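Local atomic coordinates of paenibacillus xanthan lyase (Paenibacillus, PDB entry 6F2P), a protein that probably removes the terminal mannose of xanthan side chains by eliminative cleavage of its bond to glucuronate, and carries several bound calcium ions. Residues A[32-37]-A[84-89]; A[775-780]-A[804-809]. All blocks are in the same frame, centred on the assembly; numbering follows the deposited sequence.

Contact 1: residues A[32-37]-A[84-89]; sequences ARVNAI and YTTYGS
Val34 and Ser89 are where the two backbones come nearest, 5.8 Å from Val34 CA to Ser89 CA, so a turn of helix 28-46 packs directly on the chain that leaves helix 68-85. That chain reverses in a type II beta turn from Thr86 to Ser89, closed by the bond from Ser89 N to Thr86 O at 3.0 Å. Gly88 sits at the third position of the turn with a positive phi of 102°, the conformation a type II turn asks for there and one that suits glycine.

Val34 reaches the turn with both methyls. Val34 CG1, anti to the backbone N (chi1 170°), lies against the last peptide of the turn, 3.5 Å from Gly88 O and 3.7 Å from Ser89 N. Val34 CG2 goes to the earlier half, 4.0 Å from Tyr87 O. The Val34 and Thr86 side chains slide past each other in opposite directions, with Val34 CG2 near Thr86 CG2. One helical turn on, Ile37 meets Thr86 tip to tip: Ile37 CG2 comes within 3.9 Å of Thr86 OG1, with Ile37 CD1 close by. The hydroxyl's polar partner is behind it, at Leu82 O in helix 68-85. Ser89 OG is similarly tied to Thr38, the residue after Ile37, which anchors the end of the turn to the first helix. Ile340 of helix 340-351 touches both Val34 and Thr86.

All this lies in the mainly helical N-terminal domain, the (alpha/alpha) toroid of family 8 lyases; here a helix packs on the turn between helices 68-85 and 95-111.

Contact 2: residues A[775-780]-A[804-809]; sequences INALTD and DDYVEF. With CA (calcium ion), chain D.
Asn776 and Ala777 both face Glu808, which makes this a classic beta bulge in the antiparallel pairing of strand 775-778, an edge strand of its five-stranded sheet, with strand 806-813; the short segments run at 163° to each other. Among the backbone bonds, Glu808 O takes Asn776 N at 2.8 Å and, weakly, Ala777 N as well. Glu808 N returns a bond to Ala777 O at 2.7 Å, and past Leu778 the ladder continues with Thr779 N to Tyr806 O at 3.2 Å.

The bulge also brings a side-chain bond. Asn776 and Glu808 lie side by side with their amide and carboxylate planes 19° apart, and Asn776 ND2 meets Glu808 OE2 on its anti side at 2.6 Å, well out of the carboxylate plane. Arg876 of strand 871-882 takes the other oxygen, OE1, in a salt bridge, so each carboxylate oxygen has a partner.

Apolar contacts split between the two faces. Ile775 lies alongside Phe809, whose ring goes on to touch Leu796, Phe798, Leu893 and Phe896 of the facing sheet of the beta-sandwich. On the other face chi1 of 65° brings the Tyr806 ring alongside the edge strand: Ala777 CB sits in plane at its edge, the Thr779 side chain runs at about a right angle to that of Tyr806, with Thr779 CG2 3.4 Å from Tyr806 CE2, and Arg876 makes a cation-pi contact.

Beyond the strand ends, calcium joins the loops. Asp780 OD1 binds it at 2.5 Å and Asp805 OD2 at 2.6 Å, with Asn801 as the third protein ligand; the two aspartate carboxylates are steeply turned against each other. Ala802 N steadies Asp805 OD2, and Thr779 OG1, itself the acceptor for Tyr806 N, donates to Asp780 OD1 at 2.8 Å.

Contact 1 closes long before contact 2 opens along the chain, and the two lie on opposite sides of the chain's centre, with about 67 Å between their centres and about 54 Å between nearest atoms. They share no helix, strand or sheet. Residues 32-37 and 84-89 belong to the family 8 N-terminal alpha-helical domain, on helices 28-46 and 68-85. Residues 775-780 and 804-809 lie on the strand pair at one edge of the five-stranded antiparallel sheet 775-778, 806-813, 871-882, 832-838, 841-848, beside a calcium site. The pair thus samples two distant parts of an elongated chain, one helical and one all-beta.

Contact 1: residues A[32-37]-A[84-89]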
loop_
_atom_site.group_PDB
_atom_site.type_symbol
_atom_site.label_atom_id
_atom_site.label_comp_id
_atom_site.label_asym_id
_atom_site.label_seq_id
_atom_site.Cartn_x
_atom_site.Cartn_y
_atom_site.Cartn_z
ATOM N N ALA A 32 -13.893 21.949 37.439
ATOM C CA ALA A 32 -15.003 21.566 36.583
ATOM C C ALA A 32 -15.216 20.060 36.607
ATOM O O ALA A 32 -16.354 19.588 36.646
ATOM C CB ALA A 32 -14.739 22.027 35.173
ATOM N N ARG A 33 -14.121 19.307 36.593
ATOM C CA ARG A 33 -14.219 17.850 36.583
ATOM C C ARG A 33 -14.765 17.323 37.914
ATOM O O ARG A 33 -15.621 16.438 37.942
ATOM C CB ARG A 33 -12.860 17.230 36.241
ATOM C CG ARG A 33 -12.819 15.716 36.259
ATOM C CD ARG A 33 -13.988 15.091 35.509
ATOM N NE ARG A 33 -13.930 15.353 34.080
ATOM C CZ ARG A 33 -14.910 15.061 33.234
ATOM N NH1 ARG A 33 -16.022 14.495 33.683
ATOM N NH2 ARG A 33 -14.777 15.341 31.943
ATOM N N VAL A 34 -14.271 17.883 39.012
ATOM C CA VAL A 34 -14.722 17.494 40.340
ATOM C C VAL A 34 -16.223 17.701 40.483
ATOM O O VAL A 34 -16.951 16.808 40.929
ATOM C CB VAL A 34 -13.993 18.300 41.424
ATOM C CG1 VAL A 34 -14.633 18.071 42.788
ATOM C CG2 VAL A 34 -12.523 17.932 41.444
ATOM N N ASN A 35 -16.685 18.880 40.093
ATOM C CA ASN A 35 -18.112 19.143 40.071
ATOM C C ASN A 35 -18.872 18.130 39.209
ATOM O O ASN A 35 -19.846 17.525 39.667
ATOM C CB ASN A 35 -18.394 20.571 39.608
ATOM C CG ASN A 35 -19.860 20.793 39.274
ATOM O OD1 ASN A 35 -20.715 20.805 40.157
ATOM N ND2 ASN A 35 -20.155 20.958 37.989
ATOM N N ALA A 36 -18.414 17.928 37.977
ATOM C CA ALA A 36 -19.039 16.962 37.077
ATOM C C ALA A 36 -19.132 15.578 37.714
ATOM O O ALA A 36 -20.170 14.907 37.627
ATOM C CB ALA A 36 -18.279 16.894 35.775
ATOM N N ILE A 37 -18.051 15.164 38.366
ATOM C CA ILE A 37 -18.020 13.889 39.081
ATOM C C ILE A 37 -19.062 13.844 40.193
ATOM O O ILE A 37 -19.794 12.854 40.341
ATOM C CB ILE A 37 -16.624 13.628 39.665
ATOM C CG1 ILE A 37 -15.631 13.344 38.530
ATOM C CG2 ILE A 37 -16.660 12.489 40.655
ATOM C CD1 ILE A 37 -14.195 13.179 38.985
ATOM N N TYR A 84 -17.184 9.574 45.862
ATOM C CA TYR A 84 -16.891 9.210 47.235
ATOM C C TYR A 84 -15.419 9.411 47.576
ATOM O O TYR A 84 -15.090 9.811 48.697
ATOM C CB TYR A 84 -17.289 7.764 47.519
ATOM C CG TYR A 84 -16.904 7.340 48.909
ATOM C CD1 TYR A 84 -17.601 7.815 50.013
ATOM C CD2 TYR A 84 -15.831 6.483 49.127
ATOM C CE1 TYR A 84 -17.250 7.439 51.298
ATOM C CE2 TYR A 84 -15.471 6.103 50.408
ATOM C CZ TYR A 84 -16.186 6.588 51.490
ATOM O OH TYR A 84 -15.844 6.221 52.766
ATOM N N THR A 85 -14.543 9.149 46.606
ATOM C CA THR A 85 -13.102 9.165 46.853
ATOM C C THR A 85 -12.386 10.339 46.200
ATOM O O THR A 85 -11.163 10.419 46.245
ATOM C CB THR A 85 -12.437 7.882 46.340
ATOM O OG1 THR A 85 -12.673 7.754 44.935
ATOM C CG2 THR A 85 -13.010 6.672 47.033
ATOM N N THR A 86 -13.138 11.241 45.583
ATOM C CA THR A 86 -12.533 12.354 44.861
ATOM C C THR A 86 -12.240 13.535 45.782
ATOM O O THR A 86 -13.148 14.134 46.374
ATOM C CB THR A 86 -13.408 12.813 43.668
ATOM O OG1 THR A 86 -13.452 11.779 42.681
ATOM C CG2 THR A 86 -12.839 14.074 43.029
ATOM N N TYR A 87 -10.959 13.851 45.899
ATOM C CA TYR A 87 -10.522 15.022 46.628
ATOM C C TYR A 87 -11.190 16.259 46.066
ATOM O O TYR A 87 -11.062 16.553 44.879
ATOM C CB TYR A 87 -9.012 15.181 46.501
ATOM C CG TYR A 87 -8.494 16.409 47.190
ATOM C CD1 TYR A 87 -8.427 16.468 48.574
ATOM C CD2 TYR A 87 -8.085 17.519 46.464
ATOM C CE1 TYR A 87 -7.956 17.594 49.217
ATOM C CE2 TYR A 87 -7.609 18.654 47.102
ATOM C CZ TYR A 87 -7.548 18.682 48.478
ATOM O OH TYR A 87 -7.081 19.799 49.120
ATOM N N GLY A 88 -11.903 16.979 46.924
ATOM C CA GLY A 88 -12.535 18.225 46.536
ATOM C C GLY A 88 -14.020 18.059 46.301
ATOM O O GLY A 88 -14.758 19.041 46.189
ATOM N N SER A 89 -14.462 16.809 46.221
ATOM C CA SER A 89 -15.870 16.521 45.978
ATOM C C SER A 89 -16.686 16.736 47.250
ATOM O O SER A 89 -16.282 16.298 48.338
ATOM C CB SER A 89 -16.039 15.080 45.489
ATOM O OG SER A 89 -17.411 14.773 45.307
#

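Contact 2: residues A[775-780]-A[804-809]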
loop_
_atom_site.group_PDB
_atom_site.type_symbol
_atom_site.label_atom_id
_atom_site.label_comp_id
_atom_site.label_asym_id
_atom_site.label_seq_id
_atom_site.Cartn_x
_atom_site.Cartn_y
_atom_site.Cartn_z
ATOM N N ILE A 775 6.495 -17.699 -7.533
ATOM C CA ILE A 775 5.335 -18.320 -8.143
ATOM C C ILE A 775 4.206 -17.318 -8.310
ATOM O O ILE A 775 3.772 -16.681 -7.346
ATOM C CB ILE A 775 4.852 -19.513 -7.336
ATOM C CG1 ILE A 775 5.920 -20.606 -7.343
ATOM C CG2 ILE A 775 3.533 -20.027 -7.900
ATOM C CD1 ILE A 775 5.595 -21.797 -6.452
ATOM N N ASN A 776 3.733 -17.182 -9.540
ATOM C CA ASN A 776 2.713 -16.191 -9.841
ATOM C C ASN A 776 1.270 -16.696 -9.685
ATOM O O ASN A 776 0.367 -15.912 -9.399
ATOM C CB ASN A 776 2.947 -15.614 -11.240
ATOM C CG ASN A 776 1.896 -14.593 -11.638
ATOM O OD1 ASN A 776 1.769 -13.531 -11.016
ATOM N ND2 ASN A 776 1.148 -14.902 -12.700
ATOM N N ALA A 777 1.068 -18.001 -9.870
ATOM C CA ALA A 777 -0.261 -18.621 -9.807
ATOM C C ALA A 777 -0.128 -20.141 -9.737
ATOM O O ALA A 777 0.810 -20.710 -10.287
ATOM C CB ALA A 777 -1.095 -18.222 -11.012
ATOM N N LEU A 778 -1.068 -20.800 -9.066
ATOM C CA LEU A 778 -1.007 -22.254 -8.890
ATOM C C LEU A 778 -2.326 -22.842 -8.385
ATOM O O LEU A 778 -3.174 -22.125 -7.850
ATOM C CB LEU A 778 0.130 -22.644 -7.940
ATOM C CG LEU A 778 -0.074 -22.396 -6.442
ATOM C CD1 LEU A 778 0.968 -23.149 -5.640
ATOM C CD2 LEU A 778 -0.014 -20.917 -6.113
ATOM N N THR A 779 -2.489 -24.150 -8.572
ATOM C CA THR A 779 -3.675 -24.865 -8.116
ATOM C C THR A 779 -3.309 -25.802 -6.981
ATOM O O THR A 779 -4.146 -26.156 -6.142
ATOM C CB THR A 779 -4.263 -25.740 -9.226
ATOM O OG1 THR A 779 -3.336 -26.783 -9.554
ATOM C CG2 THR A 779 -4.551 -24.914 -10.444
ATOM N N ASP A 780 -2.053 -26.227 -6.991
ATOM C CA ASP A 780 -1.527 -27.158 -6.010
ATOM C C ASP A 780 -0.179 -26.664 -5.502
ATOM O O ASP A 780 0.661 -26.216 -6.287
ATOM C CB ASP A 780 -1.381 -28.544 -6.636
ATOM C CG ASP A 780 -2.706 -29.262 -6.768
ATOM O OD1 ASP A 780 -3.426 -28.988 -7.751
ATOM O OD2 ASP A 780 -3.018 -30.093 -5.881
ATOM N N ASP A 804 -5.406 -30.230 -15.820
ATOM C CA ASP A 804 -5.581 -28.779 -15.758
ATOM C C ASP A 804 -4.990 -28.100 -14.512
ATOM O O ASP A 804 -5.021 -26.872 -14.392
ATOM C CB ASP A 804 -7.041 -28.376 -15.998
ATOM C CG ASP A 804 -7.453 -28.564 -17.440
ATOM O OD1 ASP A 804 -6.566 -28.500 -18.322
ATOM O OD2 ASP A 804 -8.655 -28.775 -17.695
ATOM N N ASP A 805 -4.454 -28.900 -13.596
ATOM C CA ASP A 805 -3.655 -28.364 -12.504
ATOM C C ASP A 805 -2.402 -27.726 -13.094
ATOM O O ASP A 805 -1.820 -28.248 -14.055
ATOM C CB ASP A 805 -3.238 -29.472 -11.536
ATOM C CG ASP A 805 -4.271 -29.736 -10.460
ATOM O OD1 ASP A 805 -5.224 -28.935 -10.313
ATOM O OD2 ASP A 805 -4.105 -30.745 -9.742
ATOM N N TYR A 806 -1.980 -26.605 -12.523
ATOM C CA TYR A 806 -0.802 -25.930 -13.039
ATOM C C TYR A 806 -0.001 -25.246 -11.944
ATOM O O TYR A 806 -0.476 -25.082 -10.820
ATOM C CB TYR A 806 -1.196 -24.912 -14.116
ATOM C CG TYR A 806 -2.031 -23.770 -13.593
ATOM C CD1 TYR A 806 -1.433 -22.614 -13.108
ATOM C CD2 TYR A 806 -3.418 -23.847 -13.586
ATOM C CE1 TYR A 806 -2.191 -21.568 -12.622
ATOM C CE2 TYR A 806 -4.185 -22.804 -13.107
ATOM C CZ TYR A 806 -3.565 -21.669 -12.624
ATOM O OH TYR A 806 -4.318 -20.622 -12.145
ATOM N N VAL A 807 1.229 -24.876 -12.287
ATOM C CA VAL A 807 2.045 -23.982 -11.477
ATOM C C VAL A 807 2.666 -22.980 -12.441
ATOM O O VAL A 807 3.235 -23.363 -13.464
ATOM C CB VAL A 807 3.166 -24.722 -10.724
ATOM C CG1 VAL A 807 3.931 -23.756 -9.824
ATOM C CG2 VAL A 807 2.602 -25.886 -9.925
ATOM N N GLU A 808 2.525 -21.698 -12.133
ATOM C CA GLU A 808 2.975 -20.651 -13.031
ATOM C C GLU A 808 4.103 -19.868 -12.362
ATOM O O GLU A 808 3.933 -19.341 -11.256
ATOM C CB GLU A 808 1.798 -19.740 -13.400
ATOM C CG GLU A 808 2.129 -18.623 -14.377
ATOM C CD GLU A 808 0.895 -17.857 -14.824
ATOM O OE1 GLU A 808 0.416 -18.111 -15.952
ATOM O OE2 GLU A 808 0.404 -17.004 -14.050
ATOM N N PHE A 809 5.257 -19.818 -13.022
ATOM C CA PHE A 809 6.430 -19.157 -12.463
ATOM C C PHE A 809 6.687 -17.817 -13.144
ATOM O O PHE A 809 6.200 -17.568 -14.246
ATOM C CB PHE A 809 7.673 -20.027 -12.636
ATOM C CG PHE A 809 7.548 -21.407 -12.067
ATOM C CD1 PHE A 809 7.905 -21.660 -10.749
ATOM C CD2 PHE A 809 7.116 -22.463 -12.859
ATOM C CE1 PHE A 809 7.809 -22.940 -10.216
ATOM C CE2 PHE A 809 7.029 -23.745 -12.342
ATOM C CZ PHE A 809 7.378 -23.983 -11.015
HETATM CA CA CA D . -5.615 -30.122 -7.664
#